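Local coordinates for like-Sm ribonucleoprotein core (PDB 5MKI) that probably binds RNA as a seven-membered ring of Sm-like subunits, with pockets for uridine nucleotide and sites for calcium, at residues V21-K24 and L28-G31; T17-Y22 and V42-A47. All coordinates share one frame; numbering follows the deposited sequence.

Contact 1. Residues V21-K24 and L28-G31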
ATOM      1  N   VAL A  21       6.714 -20.142  -5.883  1.00 26.46           N
ATOM      2  CA  VAL A  21       6.337 -18.755  -5.601  1.00 27.90           C
ATOM      3  C   VAL A  21       6.981 -18.350  -4.283  1.00 25.11           C
ATOM      4  O   VAL A  21       6.605 -18.858  -3.222  1.00 29.17           O
ATOM      5  CB  VAL A  21       4.813 -18.569  -5.536  1.00 25.64           C
ATOM      6  CG1 VAL A  21       4.463 -17.067  -5.296  1.00 25.81           C
ATOM      7  CG2 VAL A  21       4.148 -19.076  -6.800  1.00 24.79           C
ATOM      8  N   TYR A  22       7.939 -17.427  -4.346  1.00 22.31           N
ATOM      9  CA  TYR A  22       8.542 -16.831  -3.154  1.00 27.60           C
ATOM     10  C   TYR A  22       7.704 -15.651  -2.658  1.00 31.02           C
ATOM     11  O   TYR A  22       7.407 -14.727  -3.421  1.00 26.66           O
ATOM     12  CB  TYR A  22       9.961 -16.342  -3.445  1.00 28.01           C
ATOM     13  CG  TYR A  22      10.963 -17.436  -3.755  1.00 35.63           C
ATOM     14  CD1 TYR A  22      11.032 -18.009  -5.023  1.00 31.69           C
ATOM     15  CD2 TYR A  22      11.851 -17.884  -2.781  1.00 36.72           C
ATOM     16  CE1 TYR A  22      11.957 -19.003  -5.307  1.00 34.93           C
ATOM     17  CE2 TYR A  22      12.786 -18.874  -3.060  1.00 39.02           C
ATOM     18  CZ  TYR A  22      12.833 -19.432  -4.322  1.00 39.53           C
ATOM     19  OH  TYR A  22      13.759 -20.422  -4.600  1.00 46.86           O
ATOM     20  N   LEU A  23       7.368 -15.665  -1.374  1.00 31.48           N
ATOM     21  CA  LEU A  23       6.522 -14.659  -0.754  1.00 29.54           C
ATOM     22  C   LEU A  23       7.362 -13.685   0.068  1.00 35.49           C
ATOM     23  O   LEU A  23       8.486 -13.987   0.479  1.00 30.70           O
ATOM     24  CB  LEU A  23       5.467 -15.327   0.126  1.00 33.34           C
ATOM     25  CG  LEU A  23       4.512 -16.271  -0.610  1.00 35.08           C
ATOM     26  CD1 LEU A  23       3.391 -16.736   0.334  1.00 37.44           C
ATOM     27  CD2 LEU A  23       3.937 -15.578  -1.840  1.00 26.88           C
ATOM     28  N   LYS A  24       6.785 -12.504   0.320  1.00 36.68           N
ATOM     29  CA  LYS A  24       7.522 -11.433   0.991  1.00 32.51           C
ATOM     30  C   LYS A  24       7.973 -11.825   2.391  1.00 33.35           C
ATOM     31  O   LYS A  24       8.981 -11.307   2.884  1.00 36.25           O
ATOM     32  CB  LYS A  24       6.663 -10.173   1.064  1.00 32.64           C
ATOM     33  CG  LYS A  24       6.463  -9.479  -0.259  1.00 33.01           C
ATOM     34  CD  LYS A  24       5.449  -8.364  -0.116  1.00 31.88           C
ATOM     35  CE  LYS A  24       5.452  -7.457  -1.338  1.00 36.52           C
ATOM     36  NZ  LYS A  24       4.994  -8.182  -2.575  1.00 34.06           N
ATOM     37  N   LEU A  28       7.892 -20.160   0.929  1.00 45.94           N
ATOM     38  CA  LEU A  28       7.955 -20.708  -0.418  1.00 43.94           C
ATOM     39  C   LEU A  28       6.725 -21.575  -0.640  1.00 49.24           C
ATOM     40  O   LEU A  28       6.474 -22.501   0.137  1.00 50.63           O
ATOM     41  CB  LEU A  28       9.215 -21.559  -0.621  1.00 50.15           C
ATOM     42  CG  LEU A  28      10.511 -20.931  -1.129  1.00 47.17           C
ATOM     43  CD1 LEU A  28      11.164 -20.058  -0.059  1.00 49.93           C
ATOM     44  CD2 LEU A  28      11.460 -22.031  -1.614  1.00 45.92           C
ATOM     45  N   VAL A  29       5.961 -21.283  -1.690  1.00 43.64           N
ATOM     46  CA  VAL A  29       4.803 -22.087  -2.069  1.00 38.76           C
ATOM     47  C   VAL A  29       5.101 -22.703  -3.427  1.00 34.82           C
ATOM     48  O   VAL A  29       5.382 -21.982  -4.390  1.00 32.84           O
ATOM     49  CB  VAL A  29       3.505 -21.262  -2.118  1.00 38.61           C
ATOM     50  CG1 VAL A  29       2.320 -22.182  -2.243  1.00 37.54           C
ATOM     51  CG2 VAL A  29       3.374 -20.382  -0.891  1.00 39.74           C
ATOM     52  N   LYS A  30       5.030 -24.030  -3.506  1.00 36.35           N
ATOM     53  CA  LYS A  30       5.382 -24.781  -4.707  1.00 39.49           C
ATOM     54  C   LYS A  30       4.155 -25.539  -5.189  1.00 32.35           C
ATOM     55  O   LYS A  30       3.459 -26.161  -4.381  1.00 38.37           O
ATOM     56  CB  LYS A  30       6.536 -25.753  -4.420  1.00 38.34           C
ATOM     57  CG  LYS A  30       6.847 -26.722  -5.557  1.00 48.13           C
ATOM     58  CD  LYS A  30       7.822 -27.827  -5.132  1.00 54.69           C
ATOM     59  CE  LYS A  30       7.366 -29.208  -5.617  1.00 55.98           C
ATOM     60  NZ  LYS A  30       8.149 -29.721  -6.798  1.00 55.29           N
ATOM     61  N   GLY A  31       3.886 -25.490  -6.491  1.00 29.06           N
ATOM     62  CA  GLY A  31       2.712 -26.174  -7.008  1.00 30.63           C
ATOM     63  C   GLY A  31       2.619 -26.080  -8.517  1.00 28.52           C
ATOM     64  O   GLY A  31       3.476 -25.494  -9.182  1.00 31.46           O
TER
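V21 and V29 face each other as an antiparallel hydrogen-bonded pair, each using both its backbone polar groups on the other. V21 N donates to V29 O at 2.7 Å and V29 N returns a bond to V21 O at 2.9 Å. Both are nearly straight, 172° and 177° at the hydrogen, and each donor lies somewhat tilted from the carbonyl plane of its acceptor. The next pair, Y22 with L28, is non-hydrogen-bonded, and here the side chains make the link.

On the face that carries Y22 and L28, the two side chains run alongside each other in the same direction. L28 lays its branched end obliquely against one side of the phenol: CD1 of L28 stands 3.6 Å from CD2 of Y22, and CD2 of L28 reaches CE2 of Y22 at 3.7 Å. With CG of Y22 anti to its carbonyl carbon (chi1 -66°), the ring leans across toward strand 28-36. The Y22 ring also meets that of Y69. Without the ring, as with an alanine here, the CD1 and CD2 methyls of L28 would probably lose their apolar partner and Y69 its neighbouring ring.

The opposite face, with V21, L23 and V29, is buried. CD1 of L23, two residues past V21, crosses to CG2 of V29 at 3.8 Å. L44 packs on V29, V62 on L23 and L60 on V29, while Y69 of a neighbouring subunit packs on L23 and V29.

One bonded pair and one side-chain pair, leading into a short turn, make this the turn-proximal (closed) end of the beta hairpin of strands 18-23 and 28-36, part of the small, strongly bent antiparallel sheet of the Sm fold.

Contact 2. Residues T17-Y22 and V42-A47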
ATOM      1  N   THR A  17       2.824 -26.545 -15.445  1.00 32.19           N
ATOM      2  CA  THR A  17       4.116 -26.983 -14.943  1.00 32.43           C
ATOM      3  C   THR A  17       4.224 -26.567 -13.480  1.00 34.38           C
ATOM      4  O   THR A  17       3.370 -25.846 -12.951  1.00 34.13           O
ATOM      5  CB  THR A  17       5.278 -26.405 -15.763  1.00 33.76           C
ATOM      6  OG1 THR A  17       5.406 -24.998 -15.503  1.00 34.00           O
ATOM      7  CG2 THR A  17       5.045 -26.629 -17.255  1.00 33.57           C
ATOM      8  N   ASN A  18       5.288 -27.026 -12.825  1.00 29.81           N
ATOM      9  CA  ASN A  18       5.515 -26.734 -11.415  1.00 33.93           C
ATOM     10  C   ASN A  18       6.301 -25.439 -11.249  1.00 35.07           C
ATOM     11  O   ASN A  18       7.348 -25.256 -11.881  1.00 33.29           O
ATOM     12  CB  ASN A  18       6.267 -27.885 -10.747  1.00 36.29           C
ATOM     13  CG  ASN A  18       5.917 -28.027  -9.289  1.00 42.41           C
ATOM     14  OD1 ASN A  18       6.447 -27.316  -8.434  1.00 48.09           O
ATOM     15  ND2 ASN A  18       5.001 -28.938  -8.997  1.00 42.85           N
ATOM     16  N   VAL A  19       5.797 -24.540 -10.396  1.00 32.52           N
ATOM     17  CA  VAL A  19       6.482 -23.280 -10.132  1.00 29.41           C
ATOM     18  C   VAL A  19       6.683 -23.129  -8.633  1.00 24.99           C
ATOM     19  O   VAL A  19       5.978 -23.728  -7.822  1.00 30.88           O
ATOM     20  CB  VAL A  19       5.726 -22.064 -10.712  1.00 29.76           C
ATOM     21  CG1 VAL A  19       5.544 -22.250 -12.227  1.00 29.40           C
ATOM     22  CG2 VAL A  19       4.378 -21.848  -9.988  1.00 23.54           C
ATOM     23  N   THR A  20       7.679 -22.334  -8.280  1.00 27.12           N
ATOM     24  CA  THR A  20       7.964 -21.959  -6.903  1.00 32.08           C
ATOM     25  C   THR A  20       7.669 -20.472  -6.746  1.00 27.80           C
ATOM     26  O   THR A  20       8.299 -19.647  -7.413  1.00 25.83           O
ATOM     27  CB  THR A  20       9.420 -22.260  -6.550  1.00 28.48           C
ATOM     28  OG1 THR A  20       9.684 -23.635  -6.844  1.00 37.28           O
ATOM     29  CG2 THR A  20       9.698 -21.999  -5.077  1.00 29.41           C
ATOM     30  N   VAL A  21       6.714 -20.142  -5.883  1.00 26.46           N
ATOM     31  CA  VAL A  21       6.337 -18.755  -5.601  1.00 27.90           C
ATOM     32  C   VAL A  21       6.981 -18.350  -4.283  1.00 25.11           C
ATOM     33  O   VAL A  21       6.605 -18.858  -3.222  1.00 29.17           O
ATOM     34  CB  VAL A  21       4.813 -18.569  -5.536  1.00 25.64           C
ATOM     35  CG1 VAL A  21       4.463 -17.067  -5.296  1.00 25.81           C
ATOM     36  CG2 VAL A  21       4.148 -19.076  -6.800  1.00 24.79           C
ATOM     37  N   TYR A  22       7.939 -17.427  -4.346  1.00 22.31           N
ATOM     38  CA  TYR A  22       8.542 -16.831  -3.154  1.00 27.60           C
ATOM     39  C   TYR A  22       7.704 -15.651  -2.658  1.00 31.02           C
ATOM     40  O   TYR A  22       7.407 -14.727  -3.421  1.00 26.66           O
ATOM     41  CB  TYR A  22       9.961 -16.342  -3.445  1.00 28.01           C
ATOM     42  CG  TYR A  22      10.963 -17.436  -3.755  1.00 35.63           C
ATOM     43  CD1 TYR A  22      11.032 -18.009  -5.023  1.00 31.69           C
ATOM     44  CD2 TYR A  22      11.851 -17.884  -2.781  1.00 36.72           C
ATOM     45  CE1 TYR A  22      11.957 -19.003  -5.307  1.00 34.93           C
ATOM     46  CE2 TYR A  22      12.786 -18.874  -3.060  1.00 39.02           C
ATOM     47  CZ  TYR A  22      12.833 -19.432  -4.322  1.00 39.53           C
ATOM     48  OH  TYR A  22      13.759 -20.422  -4.600  1.00 46.86           O
ATOM     49  N   VAL A  42      -2.238 -16.200  -8.385  1.00 24.71           N
ATOM     50  CA  VAL A  42      -1.976 -17.493  -9.025  1.00 25.42           C
ATOM     51  C   VAL A  42      -2.789 -18.588  -8.338  1.00 25.26           C
ATOM     52  O   VAL A  42      -2.925 -18.615  -7.106  1.00 24.46           O
ATOM     53  CB  VAL A  42      -0.470 -17.849  -9.034  1.00 23.78           C
ATOM     54  CG1 VAL A  42       0.355 -16.780  -9.745  1.00 20.34           C
ATOM     55  CG2 VAL A  42       0.065 -18.064  -7.618  1.00 26.46           C
ATOM     56  N   ALA A  43      -3.350 -19.488  -9.145  1.00 26.50           N
ATOM     57  CA  ALA A  43      -3.993 -20.697  -8.645  1.00 24.77           C
ATOM     58  C   ALA A  43      -3.009 -21.855  -8.800  1.00 28.76           C
ATOM     59  O   ALA A  43      -2.590 -22.166  -9.920  1.00 27.02           O
ATOM     60  CB  ALA A  43      -5.294 -20.982  -9.392  1.00 20.95           C
ATOM     61  N   LEU A  44      -2.624 -22.469  -7.682  1.00 25.89           N
ATOM     62  CA  LEU A  44      -1.635 -23.546  -7.665  1.00 24.70           C
ATOM     63  C   LEU A  44      -2.301 -24.852  -7.247  1.00 29.69           C
ATOM     64  O   LEU A  44      -2.864 -24.938  -6.150  1.00 30.90           O
ATOM     65  CB  LEU A  44      -0.492 -23.233  -6.706  1.00 23.99           C
ATOM     66  CG  LEU A  44       0.358 -21.997  -6.966  1.00 29.06           C
ATOM     67  CD1 LEU A  44       1.256 -21.720  -5.768  1.00 20.98           C
ATOM     68  CD2 LEU A  44       1.158 -22.210  -8.237  1.00 30.09           C
ATOM     69  N   GLU A  45      -2.200 -25.868  -8.101  1.00 32.97           N
ATOM     70  CA  GLU A  45      -2.796 -27.176  -7.855  1.00 32.94           C
ATOM     71  C   GLU A  45      -1.792 -28.104  -7.177  1.00 34.37           C
ATOM     72  O   GLU A  45      -0.609 -28.112  -7.526  1.00 33.03           O
ATOM     73  CB  GLU A  45      -3.265 -27.793  -9.172  1.00 34.77           C
ATOM     74  CG  GLU A  45      -4.104 -29.036  -9.014  1.00 38.34           C
ATOM     75  CD  GLU A  45      -4.345 -29.727 -10.332  1.00 40.87           C
ATOM     76  OE1 GLU A  45      -3.390 -30.348 -10.852  1.00 42.67           O
ATOM     77  OE2 GLU A  45      -5.481 -29.646 -10.848  1.00 46.87           O
ATOM     78  N   ASN A  46      -2.270 -28.888  -6.209  1.00 34.02           N
ATOM     79  CA  ASN A  46      -1.415 -29.830  -5.478  1.00 39.40           C
ATOM     80  C   ASN A  46      -0.173 -29.119  -4.933  1.00 42.15           C
ATOM     81  O   ASN A  46       0.973 -29.466  -5.243  1.00 38.52           O
ATOM     82  CB  ASN A  46      -1.035 -31.026  -6.363  1.00 37.56           C
ATOM     83  CG  ASN A  46      -2.222 -31.938  -6.636  1.00 39.60           C
ATOM     84  OD1 ASN A  46      -3.102 -32.098  -5.791  1.00 38.03           O
ATOM     85  ND2 ASN A  46      -2.261 -32.517  -7.824  1.00 47.73           N
ATOM     86  N   ALA A  47      -0.430 -28.103  -4.111  1.00 35.15           N
ATOM     87  CA  ALA A  47       0.607 -27.172  -3.690  1.00 35.61           C
ATOM     88  C   ALA A  47       1.223 -27.584  -2.359  1.00 38.30           C
ATOM     89  O   ALA A  47       0.600 -28.247  -1.527  1.00 41.64           O
ATOM     90  CB  ALA A  47       0.040 -25.751  -3.578  1.00 38.72           C
TER
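V19 and V21 face L44 and V42 across the core of the Sm fold, where the bent antiparallel sheet curls round until strands that are not neighbours in it meet through side chains. The axes of strands 18-22 and 42-44 stay 9.6 Å apart at 122°, too far for backbone bonds, and the space between them is bridged by apolar branches alone.

L44 is the main bump. It sets its fork against the two valines, one methyl facing each: CD2 meets CG2 of V19 at 3.7 Å, and CD1 meets CG2 of V21 at 4.1 Å. V19 and V21 alternate with T20, whose side chain points away; both point to this side of strand 18-22, and their CG2 methyls form a shallow double bump against which the fork lies. CG of L44 stands anti to its carbonyl carbon (chi1 -61°), and the extended chi2 of 169° carries the two methyls to the valines.

V42, two residues earlier, offers a smaller knob to the same V21 branch. Other strands surround these side chains: V70 lies against both valines, V67 against V21, and V62 against both V42 and L44. On V21 a single methyl serves two partners of strand 42-44, its CG2 standing 4.3 Å from CG2 of V42 in the looser of those two touches.

How the contacts relate
Strand 18-23 belongs to both contacts, and V21 and Y22 lie in both. In chain order it comes first, followed by strand 28-36 of contact 1 and strand 42-44 of contact 2, with the centres of the two contacts about 7 Å apart. Strand 28-36 pairs with both others in the sheet, so contact 1 is a neighbour pairing within it, whereas contact 2 spans its curled interior. A probable hydrogen bond from V19 N to G31 O, 2.8 Å, continues the hairpin pairing toward contact 2. Together they join the hairpin to the core of one subunit, and each touches the same neighbouring subunit of the seven-membered assembly.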